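Local coordinates for protein peptide methionine sulfoxide reductase MsrA (Corynebacterium diphtheriae, PDB 4D7L) that reduces methionine S-sulfoxide, free or in proteins, back to methionine, probably repairing oxidised proteins through thiol-disulfide exchange, at residues G71-E77 / T114-E118; L79-T83 / L131-A135. One frame throughout, in Å; residues are numbered along the deposited sequence. Where two conformers were deposited one is given.

Contact 1. Residues G71-E77 / T114-E118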
ATOM      1  N   GLY A  71      -4.996   1.409  -2.887  1.00 18.06           N
ATOM      2  CA  GLY A  71      -5.318   1.134  -4.277  1.00 17.76           C
ATOM      3  C   GLY A  71      -4.062   0.999  -5.122  1.00 20.28           C
ATOM      4  O   GLY A  71      -3.026   0.591  -4.605  1.00 21.94           O
ATOM      5  N   CYS A  72      -4.160   1.322  -6.413  0.96 16.52           N
ATOM      6  CA  CYS A  72      -3.028   1.171  -7.341  0.60 16.15           C
ATOM      7  C   CYS A  72      -1.740   1.691  -6.725  0.84 16.03           C
ATOM      8  O   CYS A  72      -1.607   2.893  -6.457  0.98 16.29           O
ATOM      9  CB  CYS A  72      -3.304   1.907  -8.651  0.60 22.73           C
ATOM     10  SG  CYS A  72      -1.835   1.999  -9.730  0.60 23.65           S
ATOM     11  N   TYR A  73      -0.800   0.786  -6.435  1.00 15.79           N
ATOM     12  CA  TYR A  73       0.381   1.266  -5.706  1.00 16.21           C
ATOM     13  C   TYR A  73       1.335   2.190  -6.505  1.00 14.28           C
ATOM     14  O   TYR A  73       2.209   2.803  -5.916  1.00 15.59           O
ATOM     15  CB  TYR A  73       1.197   0.150  -5.030  1.00 15.07           C
ATOM     16  CG  TYR A  73       1.631  -1.060  -5.834  1.00 16.09           C
ATOM     17  CD1 TYR A  73       2.109  -0.929  -7.132  1.00 16.46           C
ATOM     18  CD2 TYR A  73       1.842  -2.275  -5.182  1.00 14.98           C
ATOM     19  CE1 TYR A  73       2.590  -2.028  -7.834  1.00 17.36           C
ATOM     20  CE2 TYR A  73       2.352  -3.372  -5.853  1.00 15.51           C
ATOM     21  CZ  TYR A  73       2.731  -3.242  -7.180  1.00 18.17           C
ATOM     22  OH  TYR A  73       3.258  -4.333  -7.846  1.00 16.82           O
ATOM     23  N   TRP A  74       1.239   2.251  -7.836  1.00 15.04           N
ATOM     24  CA  TRP A  74       2.124   3.149  -8.577  1.00 17.90           C
ATOM     25  C   TRP A  74       1.874   4.600  -8.170  1.00 16.79           C
ATOM     26  O   TRP A  74       2.804   5.344  -7.877  1.00 18.69           O
ATOM     27  CB  TRP A  74       1.903   3.034 -10.074  1.00 15.49           C
ATOM     28  CG  TRP A  74       2.232   1.712 -10.671  1.00 16.82           C
ATOM     29  CD1 TRP A  74       3.037   0.723 -10.157  1.00 17.37           C
ATOM     30  CD2 TRP A  74       1.739   1.236 -11.914  1.00 17.06           C
ATOM     31  NE1 TRP A  74       3.077  -0.352 -11.037  1.00 17.67           N
ATOM     32  CE2 TRP A  74       2.286  -0.053 -12.123  1.00 16.19           C
ATOM     33  CE3 TRP A  74       0.889   1.781 -12.889  1.00 15.27           C
ATOM     34  CZ2 TRP A  74       2.016  -0.794 -13.269  1.00 17.92           C
ATOM     35  CZ3 TRP A  74       0.613   1.037 -14.035  1.00 19.17           C
ATOM     36  CH2 TRP A  74       1.176  -0.236 -14.213  1.00 21.26           C
ATOM     37  N   GLY A  75       0.605   4.991  -8.165  1.00 18.06           N
ATOM     38  CA  GLY A  75       0.241   6.354  -7.813  1.00 15.48           C
ATOM     39  C   GLY A  75       0.471   6.590  -6.340  1.00 17.21           C
ATOM     40  O   GLY A  75       0.895   7.661  -5.927  1.00 19.74           O
ATOM     41  N   ALA A  76       0.165   5.580  -5.537  1.00 15.83           N
ATOM     42  CA  ALA A  76       0.355   5.692  -4.109  1.00 19.09           C
ATOM     43  C   ALA A  76       1.831   5.855  -3.763  1.00 15.33           C
ATOM     44  O   ALA A  76       2.166   6.624  -2.875  1.00 17.08           O
ATOM     45  CB  ALA A  76      -0.229   4.460  -3.405  1.00 14.97           C
ATOM     46  N   GLU A  77       2.719   5.139  -4.453  1.00 18.43           N
ATOM     47  CA  GLU A  77       4.140   5.252  -4.097  1.00 17.46           C
ATOM     48  C   GLU A  77       4.652   6.664  -4.368  1.00 16.79           C
ATOM     49  O   GLU A  77       5.428   7.219  -3.582  1.00 16.84           O
ATOM     50  CB  GLU A  77       5.023   4.244  -4.859  1.00 15.37           C
ATOM     51  CG  GLU A  77       6.372   4.034  -4.090  1.00 16.13           C
ATOM     52  CD  GLU A  77       7.527   3.468  -4.929  1.00 17.27           C
ATOM     53  OE1 GLU A  77       7.321   3.042  -6.092  1.00 17.19           O
ATOM     54  OE2 GLU A  77       8.664   3.442  -4.409  1.00 19.00           O
ATOM     55  N   THR A 114      -2.878  -7.316  -0.446  0.65 17.27           N
ATOM     56  CA  THR A 114      -3.287  -6.063  -1.063  0.65 13.62           C
ATOM     57  C   THR A 114      -2.027  -5.319  -1.502  0.65 15.50           C
ATOM     58  O   THR A 114      -0.924  -5.574  -1.002  0.65 14.83           O
ATOM     59  CB  THR A 114      -4.156  -5.198  -0.127  0.65 20.11           C
ATOM     60  OG1 THR A 114      -4.840  -4.201  -0.902  0.65 20.69           O
ATOM     61  CG2 THR A 114      -3.311  -4.518   0.959  0.65 16.72           C
ATOM     62  N   GLU A 115      -2.200  -4.424  -2.466  1.00 16.29           N
ATOM     63  CA  GLU A 115      -1.098  -3.636  -3.004  1.00 14.15           C
ATOM     64  C   GLU A 115      -0.691  -2.598  -1.973  1.00 15.71           C
ATOM     65  O   GLU A 115      -1.504  -1.762  -1.574  1.00 16.73           O
ATOM     66  CB  GLU A 115      -1.483  -2.975  -4.329  1.00 13.83           C
ATOM     67  CG  GLU A 115      -1.636  -4.004  -5.455  1.00 17.43           C
ATOM     68  CD  GLU A 115      -1.754  -3.378  -6.844  1.00 21.56           C
ATOM     69  OE1 GLU A 115      -1.675  -2.131  -6.976  1.00 20.61           O
ATOM     70  OE2 GLU A 115      -1.949  -4.158  -7.804  1.00 19.94           O
ATOM     71  N   ILE A 116       0.570  -2.666  -1.571  1.00 14.57           N
ATOM     72  CA  ILE A 116       1.087  -1.913  -0.430  1.00 12.85           C
ATOM     73  C   ILE A 116       2.269  -1.053  -0.809  1.00 19.34           C
ATOM     74  O   ILE A 116       3.134  -1.486  -1.581  1.00 15.53           O
ATOM     75  CB  ILE A 116       1.530  -2.874   0.703  1.00 15.88           C
ATOM     76  CG1 ILE A 116       0.297  -3.541   1.327  1.00 16.90           C
ATOM     77  CG2 ILE A 116       2.398  -2.159   1.775  1.00 17.84           C
ATOM     78  CD1 ILE A 116      -0.598  -2.558   2.127  1.00 15.26           C
ATOM     79  N   VAL A 117       2.304   0.155  -0.246  1.00 15.07           N
ATOM     80  CA  VAL A 117       3.485   0.994  -0.251  1.00 11.48           C
ATOM     81  C   VAL A 117       4.168   0.911   1.101  1.00 18.79           C
ATOM     82  O   VAL A 117       3.546   1.186   2.135  1.00 16.59           O
ATOM     83  CB  VAL A 117       3.152   2.473  -0.525  1.00 12.98           C
ATOM     84  CG1 VAL A 117       4.455   3.330  -0.563  1.00 12.92           C
ATOM     85  CG2 VAL A 117       2.378   2.630  -1.824  1.00 14.75           C
ATOM     86  N   GLU A 118       5.425   0.482   1.085  1.00 15.23           N
ATOM     87  CA  GLU A 118       6.301   0.557   2.245  1.00 13.24           C
ATOM     88  C   GLU A 118       6.777   2.006   2.354  1.00 20.26           C
ATOM     89  O   GLU A 118       7.405   2.513   1.435  1.00 16.49           O
ATOM     90  CB  GLU A 118       7.492  -0.383   2.079  1.00 14.99           C
ATOM     91  CG  GLU A 118       8.567  -0.221   3.179  1.00 18.48           C
ATOM     92  CD  GLU A 118       9.844  -0.992   2.890  1.00 20.13           C
ATOM     93  OE1 GLU A 118      10.168  -1.234   1.700  1.00 16.82           O
ATOM     94  OE2 GLU A 118      10.538  -1.348   3.865  1.00 23.64           O
TER
HETATM   95  O   HOH W   1      -4.344  -1.110  -1.792  1.00 15.22           O
HETATM   96  O   HOH W   2      -1.601   1.044  -2.337  1.00 15.90           O
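Glu115 reaches from its strand to the start of the helix and accepts a hydrogen bond from the backbone of Tyr73. The bond runs from Tyr73 N to Glu115 OE1, 3.1 Å long and fairly straight at 162°. It meets the oxygen nearly along its C-O axis. The same OE1 lies over one face of the Tyr73 ring, offset toward the rim. Ring and carboxylate planes are 32° apart, and Glu115 CB comes within 3.5 Å of Tyr73 CD2. Tyr73 CG sits between its backbone N and carbonyl carbon (chi1 51°), which lays the ring beside the Glu115 side chain, with the edge at CD2 turned to Ile116 N.

Two waters join the backbones. Water 1 accepts from Gly71 N and donates to Glu115 O. Water 2 donates to Gly71 O and also to Glu115 O, so both waters converge on one carbonyl.

This is the active-site corner of the alpha+beta fold of MsrA, where helix 73-81 packs on a mixed, largely antiparallel sheet. Cys72, probably the catalytic cysteine, is the N-cap of this helix and forms a disulfide with Cys226. A cacodylate ion, probably from the crystallisation liquor, lies near the Glu115 carboxylate.

Further along, the packing is apolar. Val117 CG2 meets Ala76 CB at 3.6 Å and Tyr73 CB at 4.2 Å. Val117 CG1, the other methyl, lies 4.1 Å from Glu77 CG. Glu77 OE2 is hydrogen-bonded to Thr89 OG1, and OE1 to Gln216 N.

Contact 2. Residues L79-T83 / L131-A135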
ATOM      1  N   LEU A  79       2.936   9.449  -4.413  1.00 20.38           N
ATOM      2  CA  LEU A  79       2.369  10.325  -3.382  1.00 17.48           C
ATOM      3  C   LEU A  79       3.260  10.367  -2.151  1.00 17.67           C
ATOM      4  O   LEU A  79       3.555  11.437  -1.588  1.00 18.05           O
ATOM      5  CB  LEU A  79       0.973   9.825  -2.982  1.00 20.16           C
ATOM      6  CG  LEU A  79       0.315  10.612  -1.846  1.00 26.66           C
ATOM      7  CD1 LEU A  79      -0.191  11.955  -2.395  1.00 31.28           C
ATOM      8  CD2 LEU A  79      -0.789   9.802  -1.201  1.00 26.39           C
ATOM      9  N   PHE A  80       3.710   9.195  -1.730  1.00 14.35           N
ATOM     10  CA  PHE A  80       4.505   9.163  -0.510  1.00 15.08           C
ATOM     11  C   PHE A  80       5.978   9.514  -0.704  1.00 18.72           C
ATOM     12  O   PHE A  80       6.540  10.199   0.160  1.00 19.10           O
ATOM     13  CB  PHE A  80       4.346   7.795   0.176  1.00 17.20           C
ATOM     14  CG  PHE A  80       3.025   7.662   0.873  1.00 22.02           C
ATOM     15  CD1 PHE A  80       2.790   8.385   2.038  1.00 19.05           C
ATOM     16  CD2 PHE A  80       2.000   6.888   0.338  1.00 23.33           C
ATOM     17  CE1 PHE A  80       1.554   8.327   2.679  1.00 23.04           C
ATOM     18  CE2 PHE A  80       0.752   6.802   0.983  1.00 24.98           C
ATOM     19  CZ  PHE A  80       0.528   7.530   2.148  1.00 19.88           C
ATOM     20  N   TRP A  81       6.618   9.140  -1.820  1.00 18.58           N
ATOM     21  CA  TRP A  81       8.039   9.520  -1.920  1.00 17.73           C
ATOM     22  C   TRP A  81       8.167  11.027  -2.094  1.00 18.27           C
ATOM     23  O   TRP A  81       9.219  11.598  -1.816  1.00 23.88           O
ATOM     24  CB  TRP A  81       8.826   8.768  -3.037  1.00 15.61           C
ATOM     25  CG  TRP A  81       8.664   9.229  -4.469  1.00 15.37           C
ATOM     26  CD1 TRP A  81       8.997  10.455  -5.007  1.00 19.15           C
ATOM     27  CD2 TRP A  81       8.262   8.407  -5.569  1.00 16.36           C
ATOM     28  NE1 TRP A  81       8.743  10.457  -6.375  1.00 19.73           N
ATOM     29  CE2 TRP A  81       8.303   9.206  -6.739  1.00 16.08           C
ATOM     30  CE3 TRP A  81       7.850   7.064  -5.673  1.00 17.24           C
ATOM     31  CZ2 TRP A  81       7.930   8.712  -8.001  1.00 19.91           C
ATOM     32  CZ3 TRP A  81       7.470   6.571  -6.925  1.00 13.95           C
ATOM     33  CH2 TRP A  81       7.528   7.391  -8.077  1.00 16.06           C
ATOM     34  N   GLU A  82       7.097  11.677  -2.538  1.00 14.90           N
ATOM     35  CA  GLU A  82       7.111  13.140  -2.659  1.00 20.14           C
ATOM     36  C   GLU A  82       6.726  13.855  -1.368  1.00 27.55           C
ATOM     37  O   GLU A  82       6.722  15.079  -1.311  1.00 23.77           O
ATOM     38  CB  GLU A  82       6.185  13.574  -3.800  1.00 19.39           C
ATOM     39  CG  GLU A  82       6.792  13.180  -5.169  1.00 21.13           C
ATOM     40  CD  GLU A  82       5.969  13.618  -6.371  1.00 36.23           C
ATOM     41  OE1 GLU A  82       4.798  14.029  -6.190  1.00 34.52           O
ATOM     42  OE2 GLU A  82       6.504  13.514  -7.503  1.00 32.34           O
ATOM     43  N   THR A  83       6.443  13.099  -0.319  1.00 19.60           N
ATOM     44  CA  THR A  83       6.074  13.712   0.957  1.00 22.49           C
ATOM     45  C   THR A  83       7.281  14.093   1.797  1.00 21.28           C
ATOM     46  O   THR A  83       8.129  13.250   2.045  1.00 21.14           O
ATOM     47  CB  THR A  83       5.204  12.755   1.773  1.00 23.30           C
ATOM     48  OG1 THR A  83       4.026  12.457   1.025  1.00 21.08           O
ATOM     49  CG2 THR A  83       4.819  13.393   3.107  1.00 23.59           C
ATOM     50  N   LEU A 131       1.010  10.688   8.401  1.00 18.96           N
ATOM     51  CA  LEU A 131       1.015   9.773   7.263  1.00 17.87           C
ATOM     52  C   LEU A 131      -0.311   9.014   7.182  1.00 20.77           C
ATOM     53  O   LEU A 131      -0.807   8.738   6.086  1.00 23.20           O
ATOM     54  CB  LEU A 131       2.207   8.796   7.360  1.00 17.57           C
ATOM     55  CG  LEU A 131       3.584   9.470   7.161  1.00 20.88           C
ATOM     56  CD1 LEU A 131       4.696   8.491   7.443  1.00 16.22           C
ATOM     57  CD2 LEU A 131       3.704   9.979   5.718  1.00 23.33           C
ATOM     58  N   VAL A 132      -0.884   8.661   8.331  1.00 18.26           N
ATOM     59  CA  VAL A 132      -2.209   8.024   8.295  1.00 15.99           C
ATOM     60  C   VAL A 132      -3.243   8.976   7.703  1.00 17.36           C
ATOM     61  O   VAL A 132      -4.057   8.590   6.849  1.00 18.76           O
ATOM     62  CB  VAL A 132      -2.669   7.541   9.709  1.00 21.34           C
ATOM     63  CG1 VAL A 132      -4.128   7.079   9.679  1.00 19.60           C
ATOM     64  CG2 VAL A 132      -1.769   6.399  10.213  1.00 22.81           C
ATOM     65  N   VAL A 133      -3.200  10.232   8.128  1.00 17.25           N
ATOM     66  CA  VAL A 133      -4.144  11.234   7.615  1.00 18.22           C
ATOM     67  C   VAL A 133      -3.948  11.417   6.109  1.00 22.73           C
ATOM     68  O   VAL A 133      -4.924  11.476   5.339  1.00 21.36           O
ATOM     69  CB  VAL A 133      -3.979  12.595   8.344  1.00 20.17           C
ATOM     70  CG1 VAL A 133      -4.707  13.715   7.595  1.00 22.00           C
ATOM     71  CG2 VAL A 133      -4.481  12.490   9.787  1.00 20.71           C
ATOM     72  N   LYS A 134      -2.690  11.468   5.678  1.00 24.44           N
ATOM     73  CA  LYS A 134      -2.412  11.640   4.255  1.00 24.78           C
ATOM     74  C   LYS A 134      -2.988  10.482   3.442  1.00 25.99           C
ATOM     75  O   LYS A 134      -3.593  10.691   2.399  1.00 19.95           O
ATOM     76  CB  LYS A 134      -0.913  11.745   3.990  1.00 25.06           C
ATOM     77  CG  LYS A 134      -0.622  12.216   2.572  1.00 35.74           C
ATOM     78  CD  LYS A 134       0.857  12.384   2.352  1.00 42.85           C
ATOM     79  CE  LYS A 134       1.224  13.831   2.147  1.00 44.57           C
ATOM     80  NZ  LYS A 134       1.090  14.231   0.718  1.00 47.07           N
ATOM     81  N   ALA A 135      -2.802   9.262   3.929  1.00 15.94           N
ATOM     82  CA  ALA A 135      -3.398   8.096   3.270  1.00 19.64           C
ATOM     83  C   ALA A 135      -4.925   8.186   3.214  1.00 18.61           C
ATOM     84  O   ALA A 135      -5.531   7.933   2.168  1.00 23.08           O
ATOM     85  CB  ALA A 135      -2.996   6.840   3.969  1.00 17.05           C
TER
HETATM   86  O   HOH W   3       2.711  14.132  -1.949  1.00 29.43           O
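Lys134 stretches from helix 128-137 to Thr83 and Phe80 at the end of helix 73-81. Its CB points toward that helix end, and CG stands anti to the backbone N (chi1 -168°). CD lies 4.1 Å from Phe80 CE1 and passes the hydroxyl of Thr83. The chain then bends at chi3 and chi4. CE packs against Thr83, 3.3 Å from OG1 and 3.7 Å from CG2. At the tip, NZ comes 4.1 Å from Leu79 CD1 and gives a weak hydrogen bond to water 3. That water donates to Leu79 O, which also accepts from Thr83 OG1 at 2.8 Å. Two donors thus grip one carbonyl in the last turn of the helix, and the bond from the hydroxyl fixes the rotation of Thr83.

Beside the lysine the contact is apolar. Phe80 offers its ring edge to Leu131 CD2 and to Ala135 CB, the latter 4.0 Å from CZ. Leu79 CD2 lies over one face of the same ring, 4.0 Å above its plane and toward the rim.

Both segments pack on the central sheet. Phe80 and Ala135 touch Ile68 of strand 64-69, Leu131 touches Ile66, and Phe80 also meets Val119 of strand 114-121. Val132 and Val133 face helix 166-186.

In the fold
Strand 64-69 leads into the loop with Cys72 and then into helix 73-81. The first turn of this helix enters contact 1, and its last turn enters contact 2. The chain next forms strand 86-94 and helix 103-107, and returns as strand 114-121, where contact 1 closes its loop. Helix 128-137 follows and closes contact 2. The two closures cross, because the segments alternate along the chain. Their centres lie about 11 Å apart. Together they join both ends of helix 73-81 to the rest of the fold: contact 1 ties its active-site end to a central strand of the mixed sheet, and contact 2 ties its far end to helix 128-137.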